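Local coordinates for protein peptidyl tryptophan dihydroxylase (Pseudomonas putida, PDB 7CTQ) that uses bound FAD to add two hydroxyl groups to a peptidyl tryptophan, a step essential for biogenesis of the tryptophylquinone cofactor, at residues 44-54 / 272-280; 242-250 / 262-270. All coordinates share one frame; numbering follows the deposited sequence. Where two conformers were deposited one is given.

Contact 1: residues 44-54 / 272-280; sequences EGVSQRVLEGL and GNGIFQSLS. With FAD (flavin-adenine dinucleotide), chain C.
Val50 of helix 48-54 packs against Ile275 and Phe276 of helix 274-280. The helix segments cross at 40°. Their apolar seam is the tight part. Val50 holds CG1 anti to the backbone N (chi1 177°), which sets CG1 on Ile275 CG2 at 3.9 Å. Its other methyl, CG2, meets Phe276 CB at 3.7 Å. Leu54 lengthens the seam, with CD1 against Ile275 CG2 and CG against Leu279 CD1.

Both segments also grip the flavin. Gly45 N donates to FAD O4, and FAD N3 to Gly45 O at 2.8 Å. Ile275 N, in the first turn of its helix, gives FAD O2 a nearly straight bond of 2.9 Å. The helix N-terminus would probably stabilise negative charge there in reduced flavin, as in related FAD monooxygenases. The extended Glu44 chain runs over one face of the isoalloxazine, with CG 3.4 Å from FAD C4X. Its OE1 accepts from FAD O2' at 2.8 Å, and OE2 forms a salt bridge with Arg91. An alanine in place of Glu44 is likely to leave O2' without this acceptor and Arg91 without this charge partner.

The solvent side is looser. Arg49 is exposed and makes a cation-pi contact over the Phe276 ring, with CZ 4.4 Å from the ring centroid. The guanidinium and ring planes are 51° apart, and NH1 touches Phe276 CZ. Asn273 OD1 lies over a guanidinium face but is badly angled for a hydrogen bond.

Strand 43-46 pairs with strand 87-90. Ile275 and Leu279 rest on Pro15 of helix 15-27, while Ser280 touches helix 299-327.

Contact 2: residues 242-250 / 262-270; sequences RSSTAILAG and DAAMAVDPL. With FAD (flavin-adenine dinucleotide), chain C.
A small three-stranded antiparallel sheet beside the FAD site holds Ile247 and Ala266 as a hydrogen-bonded pair. Segment 262-270 opens with the Asp of what is probably the GD motif of flavoprotein monooxygenases. Strand 247-249 is the middle strand of the sheet and 265-266 an outer one; strand 153-154 lies at the other edge. Ile247 N donates to Ala266 O at 2.8 Å. Ala266 N returns a bond to Ile247 O. A third bond, from Ala249 N to Ala264 O at 2.9 Å, extends the ladder to Ala264, just before strand 265-266. Leu248 and Met265 form the non-hydrogen-bonded pair between these bonds, with CA atoms 4.5 Å apart.

On their face, Leu248 CD1 reaches Met265 CB at 3.9 Å. Leu248 CG lies opposite the backbone N (chi1 177°), and this brings its methyl across. Both side chains pack on Ile310 of helix 299-327. At the other end Ser244 CB touches Pro269 CD. Ser244 O is buried without a hydrogen-bond partner; Asp268 CB lies 3.2 Å from it.

The ends of the segments reach the cofactor. Asp262 N donates to FAD O1P at 3.0 Å, and its carboxylate lies against the ribityl chain, as expected of the GD motif. Pro269 CB presses on the flavin at C5X, 3.4 Å away. Arg242 lays a guanidinium face against the methyl C7M, while its NH1 comes within 3.2 Å of FAD C7.

Contacts 1 and 2 both touch FAD; their centres are about 15 Å apart. Contact 1 binds the pyrimidine end of the flavin, and contact 2 its dimethylbenzene end. Glu44 and Arg242 lie over one face of the isoalloxazine, and Pro269 over the opposite face. The ribityl chain is shared. In one of its two conformers, Ser278 OG lies 2.7 Å from FAD O3' and 3.7 Å from Asp262 OD1. Val267 CG2 also packs on Gln277 OE1, 3.4 Å away. Strand 265-266 is followed in the chain by helix 274-282. The two contacts thus join around one short piece of chain that passes along the cofactor.

Contact 1: residues 44-54 / 272-280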
loop_
_atom_site.group_PDB
_atom_site.type_symbol
_atom_site.label_atom_id
_atom_site.label_comp_id
_atom_site.label_asym_id
_atom_site.label_seq_id
_atom_site.Cartn_x
_atom_site.Cartn_y
_atom_site.Cartn_z
ATOM N N GLU A 44 -14.537 -1.604 -2.653
ATOM C CA GLU A 44 -13.386 -1.137 -3.394
ATOM C C GLU A 44 -13.246 -1.949 -4.668
ATOM O O GLU A 44 -13.749 -3.070 -4.769
ATOM C CB GLU A 44 -12.121 -1.254 -2.541
ATOM C CG GLU A 44 -12.035 -0.203 -1.446
ATOM C CD GLU A 44 -11.071 -0.571 -0.338
ATOM O OE1 GLU A 44 -10.850 0.276 0.557
ATOM O OE2 GLU A 44 -10.541 -1.703 -0.350
ATOM N N GLY A 45 -12.574 -1.358 -5.652
ATOM C CA GLY A 45 -12.225 -2.069 -6.867
ATOM C C GLY A 45 -10.903 -2.792 -6.680
ATOM O O GLY A 45 -9.923 -2.202 -6.217
ATOM N N VAL A 46 -10.885 -4.077 -7.027
ATOM C CA VAL A 46 -9.681 -4.890 -6.911
ATOM C C VAL A 46 -9.371 -5.511 -8.265
ATOM O O VAL A 46 -10.273 -5.847 -9.040
ATOM C CB VAL A 46 -9.810 -5.980 -5.820
ATOM C CG1 VAL A 46 -9.793 -5.346 -4.428
ATOM C CG2 VAL A 46 -11.075 -6.820 -6.027
ATOM N N SER A 47 -8.078 -5.649 -8.549
ATOM C CA SER A 47 -7.612 -6.238 -9.794
ATOM C C SER A 47 -7.459 -7.751 -9.639
ATOM O O SER A 47 -7.658 -8.324 -8.563
ATOM C CB SER A 47 -6.296 -5.591 -10.235
ATOM O OG SER A 47 -5.228 -5.886 -9.344
ATOM N N GLN A 48 -7.114 -8.409 -10.751
ATOM C CA GLN A 48 -6.837 -9.842 -10.724
ATOM C C GLN A 48 -5.610 -10.144 -9.873
ATOM O O GLN A 48 -5.572 -11.153 -9.159
ATOM C CB GLN A 48 -6.646 -10.367 -12.152
ATOM C CG GLN A 48 -5.485 -9.727 -12.935
ATOM C CD GLN A 48 -5.795 -8.321 -13.443
ATOM O OE1 GLN A 48 -6.957 -7.911 -13.509
ATOM N NE2 GLN A 48 -4.751 -7.578 -13.801
ATOM N N ARG A 49 -4.604 -9.266 -9.931
ATOM C CA ARG A 49 -3.370 -9.471 -9.181
ATOM C C ARG A 49 -3.634 -9.495 -7.679
ATOM O O ARG A 49 -3.156 -10.387 -6.968
ATOM C CB ARG A 49 -2.364 -8.369 -9.533
ATOM C CG ARG A 49 -0.905 -8.818 -9.557
ATOM C CD ARG A 49 0.037 -7.638 -9.366
ATOM N NE ARG A 49 -0.517 -6.403 -9.920
ATOM C CZ ARG A 49 0.076 -5.213 -9.845
ATOM N NH1 ARG A 49 1.253 -5.088 -9.236
ATOM N NH2 ARG A 49 -0.506 -4.146 -10.381
ATOM N N VAL A 50 -4.408 -8.522 -7.184
ATOM C CA VAL A 50 -4.600 -8.350 -5.745
ATOM C C VAL A 50 -5.124 -9.629 -5.106
ATOM O O VAL A 50 -4.707 -10.011 -4.003
ATOM C CB VAL A 50 -5.545 -7.163 -5.476
ATOM C CG1 VAL A 50 -5.817 -7.022 -3.994
ATOM C CG2 VAL A 50 -4.951 -5.867 -6.034
ATOM N N LEU A 51 -6.032 -10.325 -5.789
ATOM C CA LEU A 51 -6.769 -11.395 -5.125
ATOM C C LEU A 51 -5.900 -12.637 -4.937
ATOM O O LEU A 51 -5.943 -13.278 -3.883
ATOM C CB LEU A 51 -8.049 -11.700 -5.919
ATOM C CG LEU A 51 -9.187 -10.675 -5.876
ATOM C CD1 LEU A 51 -10.272 -10.992 -7.036
ATOM C CD2 LEU A 51 -9.711 -10.360 -4.442
ATOM N N GLU A 52 -5.067 -12.965 -5.926
ATOM C CA GLU A 52 -4.087 -14.023 -5.711
ATOM C C GLU A 52 -2.867 -13.517 -4.947
ATOM O O GLU A 52 -2.231 -14.285 -4.212
ATOM C CB GLU A 52 -3.669 -14.656 -7.040
ATOM C CG GLU A 52 -4.682 -15.682 -7.545
ATOM C CD GLU A 52 -5.076 -15.465 -8.991
ATOM O OE1 GLU A 52 -5.999 -16.159 -9.471
ATOM O OE2 GLU A 52 -4.447 -14.611 -9.656
ATOM N N GLY A 53 -2.521 -12.238 -5.108
ATOM C CA GLY A 53 -1.607 -11.610 -4.171
ATOM C C GLY A 53 -2.098 -11.695 -2.740
ATOM O O GLY A 53 -1.296 -11.806 -1.811
ATOM N N LEU A 54 -3.420 -11.650 -2.538
ATOM C CA LEU A 54 -3.992 -11.795 -1.205
ATOM C C LEU A 54 -3.972 -13.233 -0.712
ATOM O O LEU A 54 -4.000 -13.449 0.503
ATOM C CB LEU A 54 -5.427 -11.261 -1.177
ATOM C CG LEU A 54 -5.559 -9.865 -0.563
ATOM C CD1 LEU A 54 -6.859 -9.208 -0.970
ATOM C CD2 LEU A 54 -5.444 -9.924 0.951
ATOM N N GLY A 272 -6.666 1.879 -8.079
ATOM C CA GLY A 272 -7.445 0.683 -7.834
ATOM C C GLY A 272 -6.621 -0.449 -7.270
ATOM O O GLY A 272 -6.996 -1.616 -7.414
ATOM N N ASN A 273 -5.496 -0.125 -6.617
ATOM C CA ASN A 273 -4.512 -1.123 -6.221
ATOM C C ASN A 273 -4.018 -0.912 -4.799
ATOM O O ASN A 273 -2.955 -1.429 -4.444
ATOM C CB ASN A 273 -3.321 -1.100 -7.176
ATOM C CG ASN A 273 -3.415 -2.159 -8.242
ATOM O OD1 ASN A 273 -2.781 -3.209 -8.142
ATOM N ND2 ASN A 273 -4.213 -1.894 -9.276
ATOM N N GLY A 274 -4.769 -0.182 -3.969
ATOM C CA GLY A 274 -4.267 0.187 -2.655
ATOM C C GLY A 274 -3.984 -1.006 -1.762
ATOM O O GLY A 274 -2.976 -1.036 -1.047
ATOM N N ILE A 275 -4.864 -2.011 -1.791
ATOM C CA ILE A 275 -4.672 -3.172 -0.927
ATOM C C ILE A 275 -3.361 -3.873 -1.266
ATOM O O ILE A 275 -2.612 -4.296 -0.371
ATOM C CB ILE A 275 -5.879 -4.125 -1.028
ATOM C CG1 ILE A 275 -7.085 -3.527 -0.285
ATOM C CG2 ILE A 275 -5.534 -5.460 -0.433
ATOM C CD1 ILE A 275 -8.425 -4.146 -0.666
ATOM N N PHE A 276 -3.053 -3.985 -2.558
ATOM C CA PHE A 276 -1.790 -4.585 -2.974
ATOM C C PHE A 276 -0.608 -3.761 -2.483
ATOM O O PHE A 276 0.397 -4.313 -2.012
ATOM C CB PHE A 276 -1.756 -4.713 -4.498
ATOM C CG PHE A 276 -0.447 -5.223 -5.037
ATOM C CD1 PHE A 276 -0.257 -6.577 -5.262
ATOM C CD2 PHE A 276 0.598 -4.346 -5.328
ATOM C CE1 PHE A 276 0.954 -7.053 -5.763
ATOM C CE2 PHE A 276 1.804 -4.813 -5.829
ATOM C CZ PHE A 276 1.984 -6.167 -6.045
ATOM N N GLN A 277 -0.704 -2.439 -2.614
ATOM C CA GLN A 277 0.369 -1.554 -2.182
ATOM C C GLN A 277 0.567 -1.621 -0.672
ATOM O O GLN A 277 1.702 -1.535 -0.183
ATOM C CB GLN A 277 0.059 -0.143 -2.650
ATOM C CG GLN A 277 -0.030 -0.077 -4.159
ATOM C CD GLN A 277 -0.559 1.235 -4.653
ATOM O OE1 GLN A 277 -1.052 2.038 -3.871
ATOM N NE2 GLN A 277 -0.464 1.465 -5.955
ATOM N N SER A 278 -0.522 -1.797 0.082
ATOM C CA SER A 278 -0.398 -1.962 1.526
ATOM C C SER A 278 0.234 -3.301 1.873
ATOM O O SER A 278 1.024 -3.395 2.820
ATOM C CB SER A 278 -1.769 -1.817 2.185
ATOM O OG SER A 278 -2.581 -0.935 1.427
ATOM N N LEU A 279 -0.094 -4.350 1.110
ATOM C CA LEU A 279 0.550 -5.646 1.313
ATOM C C LEU A 279 2.049 -5.570 1.025
ATOM O O LEU A 279 2.862 -6.180 1.741
ATOM C CB LEU A 279 -0.122 -6.709 0.433
ATOM C CG LEU A 279 -1.566 -7.114 0.775
ATOM C CD1 LEU A 279 -2.110 -8.105 -0.252
ATOM C CD2 LEU A 279 -1.662 -7.697 2.195
ATOM N N SER A 280 2.434 -4.814 -0.009
ATOM C CA SER A 280 3.854 -4.638 -0.325
ATOM C C SER A 280 4.618 -4.040 0.846
ATOM O O SER A 280 5.789 -4.378 1.076
ATOM C CB SER A 280 4.013 -3.737 -1.551
ATOM O OG SER A 280 3.400 -4.336 -2.677
HETATM P PA FAD C . -6.943 -0.897 6.990
HETATM O O1A FAD C . -7.419 -1.774 5.899
HETATM O O2A FAD C . -7.649 0.450 7.032
HETATM O O5B FAD C . -6.996 -1.691 8.334
HETATM C C5B FAD C . -6.984 -1.017 9.607
HETATM C C4B FAD C . -7.776 -1.877 10.556
HETATM O O4B FAD C . -7.608 -1.376 11.902
HETATM C C3B FAD C . -9.286 -1.934 10.300
HETATM O O3B FAD C . -9.775 -3.252 10.535
HETATM C C2B FAD C . -9.843 -0.906 11.293
HETATM O O2B FAD C . -11.167 -1.204 11.732
HETATM C C1B FAD C . -8.871 -1.084 12.459
HETATM N N9A FAD C . -8.734 0.036 13.380
HETATM C C8A FAD C . -8.721 1.375 13.112
HETATM N N7A FAD C . -8.568 2.142 14.165
HETATM C C5A FAD C . -8.508 1.235 15.207
HETATM C C6A FAD C . -8.373 1.393 16.602
HETATM N N6A FAD C . -8.268 2.574 17.209
HETATM N N1A FAD C . -8.339 0.274 17.372
HETATM C C2A FAD C . -8.443 -0.916 16.773
HETATM N N3A FAD C . -8.577 -1.180 15.468
HETATM C C4A FAD C . -8.600 -0.063 14.735
HETATM N N1 FAD C . -7.610 -0.072 -2.182
HETATM C C2 FAD C . -7.920 -0.938 -3.193
HETATM O O2 FAD C . -7.293 -1.985 -3.366
HETATM N N3 FAD C . -8.968 -0.652 -4.043
HETATM C C4 FAD C . -9.780 0.462 -3.985
HETATM O O4 FAD C . -10.696 0.603 -4.793
HETATM C C4X FAD C . -9.445 1.378 -2.912
HETATM N N5 FAD C . -10.160 2.465 -2.788
HETATM C C5X FAD C . -9.840 3.342 -1.764
HETATM C C6 FAD C . -10.588 4.512 -1.621
HETATM C C7 FAD C . -10.296 5.431 -0.619
HETATM C C7M FAD C . -11.126 6.682 -0.492
HETATM C C8 FAD C . -9.230 5.182 0.260
HETATM C C8M FAD C . -8.893 6.152 1.361
HETATM C C9 FAD C . -8.486 4.015 0.125
HETATM C C9A FAD C . -8.777 3.101 -0.881
HETATM N N10 FAD C . -8.043 1.907 -1.038
HETATM C C10 FAD C . -8.340 1.027 -2.059
HETATM C "C1'" FAD C . -6.895 1.627 -0.173
HETATM C "C2'" FAD C . -7.151 0.565 0.883
HETATM O "O2'" FAD C . -8.343 0.839 1.620
HETATM C "C3'" FAD C . -5.953 0.540 1.830
HETATM O "O3'" FAD C . -4.774 0.527 1.033
HETATM C "C4'" FAD C . -5.889 -0.643 2.791
HETATM O "O4'" FAD C . -7.176 -0.935 3.343
HETATM C "C5'" FAD C . -4.892 -0.384 3.895
HETATM O "O5'" FAD C . -4.723 -1.592 4.651
HETATM P P FAD C . -4.315 -1.548 6.154
HETATM O O1P FAD C . -2.957 -0.834 6.226
HETATM O O2P FAD C . -4.392 -2.905 6.761
HETATM O O3P FAD C . -5.399 -0.583 6.797
#

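Contact 2: residues 242-250 / 262-270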
loop_
_atom_site.group_PDB
_atom_site.type_symbol
_atom_site.label_atom_id
_atom_site.label_comp_id
_atom_site.label_asym_id
_atom_site.label_seq_id
_atom_site.Cartn_x
_atom_site.Cartn_y
_atom_site.Cartn_z
ATOM N N ARG A 242 -13.428 11.222 3.560
ATOM C CA ARG A 242 -12.188 10.506 3.848
ATOM C C ARG A 242 -11.014 11.328 3.346
ATOM O O ARG A 242 -11.005 11.753 2.183
ATOM C CB ARG A 242 -12.152 9.129 3.172
ATOM C CG ARG A 242 -13.214 8.143 3.643
ATOM C CD ARG A 242 -12.733 6.676 3.573
ATOM N NE ARG A 242 -13.522 5.891 2.620
ATOM C CZ ARG A 242 -13.053 4.886 1.875
ATOM N NH1 ARG A 242 -11.790 4.473 1.995
ATOM N NH2 ARG A 242 -13.864 4.253 1.036
ATOM N N SER A 243 -10.019 11.532 4.202
ATOM C CA SER A 243 -8.743 12.031 3.707
ATOM C C SER A 243 -8.108 10.959 2.832
ATOM O O SER A 243 -7.941 9.812 3.262
ATOM C CB SER A 243 -7.818 12.408 4.857
ATOM O OG SER A 243 -6.549 12.832 4.354
ATOM N N SER A 244 -7.800 11.316 1.584
ATOM C CA SER A 244 -7.154 10.398 0.653
ATOM C C SER A 244 -5.825 10.957 0.158
ATOM O O SER A 244 -5.350 10.574 -0.917
ATOM C CB SER A 244 -8.084 10.087 -0.517
ATOM O OG SER A 244 -8.456 11.287 -1.164
ATOM N N THR A 245 -5.251 11.889 0.914
ATOM C CA THR A 245 -3.963 12.492 0.585
ATOM C C THR A 245 -2.852 11.440 0.583
ATOM O O THR A 245 -2.825 10.536 1.429
ATOM C CB THR A 245 -3.645 13.587 1.614
ATOM O OG1 THR A 245 -4.674 14.595 1.600
ATOM C CG2 THR A 245 -2.279 14.214 1.350
ATOM N N ALA A 246 -1.921 11.568 -0.361
ATOM C CA ALA A 246 -0.720 10.734 -0.350
ATOM C C ALA A 246 0.167 11.113 0.836
ATOM O O ALA A 246 0.603 12.262 0.946
ATOM C CB ALA A 246 0.035 10.893 -1.671
ATOM N N ILE A 247 0.440 10.156 1.722
ATOM C CA ILE A 247 1.164 10.412 2.964
ATOM C C ILE A 247 2.232 9.343 3.172
ATOM O O ILE A 247 1.925 8.144 3.208
ATOM C CB ILE A 247 0.222 10.444 4.179
ATOM C CG1 ILE A 247 -0.774 11.603 4.046
ATOM C CG2 ILE A 247 1.041 10.517 5.470
ATOM C CD1 ILE A 247 -1.974 11.501 5.002
ATOM N N LEU A 248 3.477 9.777 3.353
ATOM C CA LEU A 248 4.536 8.906 3.826
ATOM C C LEU A 248 4.812 9.264 5.279
ATOM O O LEU A 248 5.072 10.430 5.586
ATOM C CB LEU A 248 5.797 9.069 2.969
ATOM C CG LEU A 248 7.061 8.295 3.341
ATOM C CD1 LEU A 248 6.899 6.785 3.234
ATOM C CD2 LEU A 248 8.214 8.796 2.438
ATOM N N ALA A 249 4.756 8.270 6.164
ATOM C CA ALA A 249 4.861 8.532 7.595
ATOM C C ALA A 249 6.250 9.030 7.985
ATOM O O ALA A 249 7.265 8.521 7.511
ATOM C CB ALA A 249 4.532 7.268 8.386
ATOM N N GLY A 250 6.286 10.003 8.902
ATOM C CA GLY A 250 7.564 10.530 9.363
ATOM C C GLY A 250 8.454 9.470 9.985
ATOM O O GLY A 250 9.641 9.374 9.661
ATOM N N ASP A 262 -1.085 1.302 5.425
ATOM C CA ASP A 262 -1.433 2.721 5.334
ATOM C C ASP A 262 -0.825 3.540 6.469
ATOM O O ASP A 262 -0.547 4.735 6.297
ATOM C CB ASP A 262 -2.958 2.887 5.345
ATOM C CG ASP A 262 -3.583 2.770 3.968
ATOM O OD1 ASP A 262 -2.864 2.410 3.010
ATOM O OD2 ASP A 262 -4.808 3.038 3.848
ATOM N N ALA A 263 -0.644 2.929 7.640
ATOM C CA ALA A 263 0.051 3.605 8.724
ATOM C C ALA A 263 1.485 3.954 8.358
ATOM O O ALA A 263 2.065 4.862 8.964
ATOM C CB ALA A 263 0.056 2.739 9.972
ATOM N N ALA A 264 2.080 3.240 7.403
ATOM C CA ALA A 264 3.444 3.545 6.987
ATOM C C ALA A 264 3.454 4.467 5.776
ATOM O O ALA A 264 4.169 5.478 5.761
ATOM C CB ALA A 264 4.213 2.253 6.687
ATOM N N MET A 265 2.664 4.127 4.766
ATOM C CA MET A 265 2.587 4.886 3.530
ATOM C C MET A 265 1.274 4.580 2.832
ATOM O O MET A 265 0.809 3.439 2.817
ATOM C CB MET A 265 3.752 4.548 2.591
ATOM C CG MET A 265 4.005 3.052 2.411
ATOM S SD MET A 265 3.560 2.350 0.808
ATOM C CE MET A 265 2.722 3.708 0.032
ATOM N N ALA A 266 0.725 5.599 2.185
ATOM C CA ALA A 266 -0.472 5.412 1.385
ATOM C C ALA A 266 -0.482 6.484 0.319
ATOM O O ALA A 266 -0.195 7.641 0.615
ATOM C CB ALA A 266 -1.737 5.499 2.245
ATOM N N VAL A 267 -0.794 6.102 -0.912
ATOM C CA VAL A 267 -1.010 7.059 -1.986
ATOM C C VAL A 267 -2.510 7.123 -2.245
ATOM O O VAL A 267 -3.289 6.383 -1.648
ATOM C CB VAL A 267 -0.209 6.691 -3.253
ATOM C CG1 VAL A 267 1.253 6.502 -2.883
ATOM C CG2 VAL A 267 -0.756 5.427 -3.897
ATOM N N ASP A 268 -2.931 8.037 -3.125
ATOM C CA ASP A 268 -4.371 8.192 -3.279
ATOM C C ASP A 268 -4.912 6.990 -4.066
ATOM O O ASP A 268 -4.138 6.254 -4.684
ATOM C CB ASP A 268 -4.726 9.573 -3.883
ATOM C CG ASP A 268 -4.603 9.675 -5.423
ATOM O OD1 ASP A 268 -4.257 8.718 -6.153
ATOM O OD2 ASP A 268 -4.957 10.767 -5.927
ATOM N N PRO A 269 -6.226 6.757 -4.039
ATOM C CA PRO A 269 -6.768 5.475 -4.508
ATOM C C PRO A 269 -6.992 5.354 -6.008
ATOM O O PRO A 269 -7.632 4.385 -6.422
ATOM C CB PRO A 269 -8.110 5.398 -3.773
ATOM C CG PRO A 269 -8.532 6.825 -3.651
ATOM C CD PRO A 269 -7.253 7.551 -3.333
ATOM N N LEU A 270 -6.497 6.279 -6.838
ATOM C CA LEU A 270 -6.760 6.197 -8.276
ATOM C C LEU A 270 -6.314 4.868 -8.892
ATOM O O LEU A 270 -6.916 4.409 -9.872
ATOM C CB LEU A 270 -6.085 7.355 -9.014
ATOM C CG LEU A 270 -6.331 7.379 -10.525
ATOM C CD1 LEU A 270 -7.833 7.341 -10.843
ATOM C CD2 LEU A 270 -5.681 8.580 -11.188
HETATM P PA FAD C . -6.943 -0.897 6.990
HETATM O O1A FAD C . -7.419 -1.774 5.899
HETATM O O2A FAD C . -7.649 0.450 7.032
HETATM O O5B FAD C . -6.996 -1.691 8.334
HETATM C C5B FAD C . -6.984 -1.017 9.607
HETATM C C4B FAD C . -7.776 -1.877 10.556
HETATM O O4B FAD C . -7.608 -1.376 11.902
HETATM C C3B FAD C . -9.286 -1.934 10.300
HETATM O O3B FAD C . -9.775 -3.252 10.535
HETATM C C2B FAD C . -9.843 -0.906 11.293
HETATM O O2B FAD C . -11.167 -1.204 11.732
HETATM C C1B FAD C . -8.871 -1.084 12.459
HETATM N N9A FAD C . -8.734 0.036 13.380
HETATM C C8A FAD C . -8.721 1.375 13.112
HETATM N N7A FAD C . -8.568 2.142 14.165
HETATM C C5A FAD C . -8.508 1.235 15.207
HETATM C C6A FAD C . -8.373 1.393 16.602
HETATM N N6A FAD C . -8.268 2.574 17.209
HETATM N N1A FAD C . -8.339 0.274 17.372
HETATM C C2A FAD C . -8.443 -0.916 16.773
HETATM N N3A FAD C . -8.577 -1.180 15.468
HETATM C C4A FAD C . -8.600 -0.063 14.735
HETATM N N1 FAD C . -7.610 -0.072 -2.182
HETATM C C2 FAD C . -7.920 -0.938 -3.193
HETATM O O2 FAD C . -7.293 -1.985 -3.366
HETATM N N3 FAD C . -8.968 -0.652 -4.043
HETATM C C4 FAD C . -9.780 0.462 -3.985
HETATM O O4 FAD C . -10.696 0.603 -4.793
HETATM C C4X FAD C . -9.445 1.378 -2.912
HETATM N N5 FAD C . -10.160 2.465 -2.788
HETATM C C5X FAD C . -9.840 3.342 -1.764
HETATM C C6 FAD C . -10.588 4.512 -1.621
HETATM C C7 FAD C . -10.296 5.431 -0.619
HETATM C C7M FAD C . -11.126 6.682 -0.492
HETATM C C8 FAD C . -9.230 5.182 0.260
HETATM C C8M FAD C . -8.893 6.152 1.361
HETATM C C9 FAD C . -8.486 4.015 0.125
HETATM C C9A FAD C . -8.777 3.101 -0.881
HETATM N N10 FAD C . -8.043 1.907 -1.038
HETATM C C10 FAD C . -8.340 1.027 -2.059
HETATM C "C1'" FAD C . -6.895 1.627 -0.173
HETATM C "C2'" FAD C . -7.151 0.565 0.883
HETATM O "O2'" FAD C . -8.343 0.839 1.620
HETATM C "C3'" FAD C . -5.953 0.540 1.830
HETATM O "O3'" FAD C . -4.774 0.527 1.033
HETATM C "C4'" FAD C . -5.889 -0.643 2.791
HETATM O "O4'" FAD C . -7.176 -0.935 3.343
HETATM C "C5'" FAD C . -4.892 -0.384 3.895
HETATM O "O5'" FAD C . -4.723 -1.592 4.651
HETATM P P FAD C . -4.315 -1.548 6.154
HETATM O O1P FAD C . -2.957 -0.834 6.226
HETATM O O2P FAD C . -4.392 -2.905 6.761
HETATM O O3P FAD C . -5.399 -0.583 6.797
#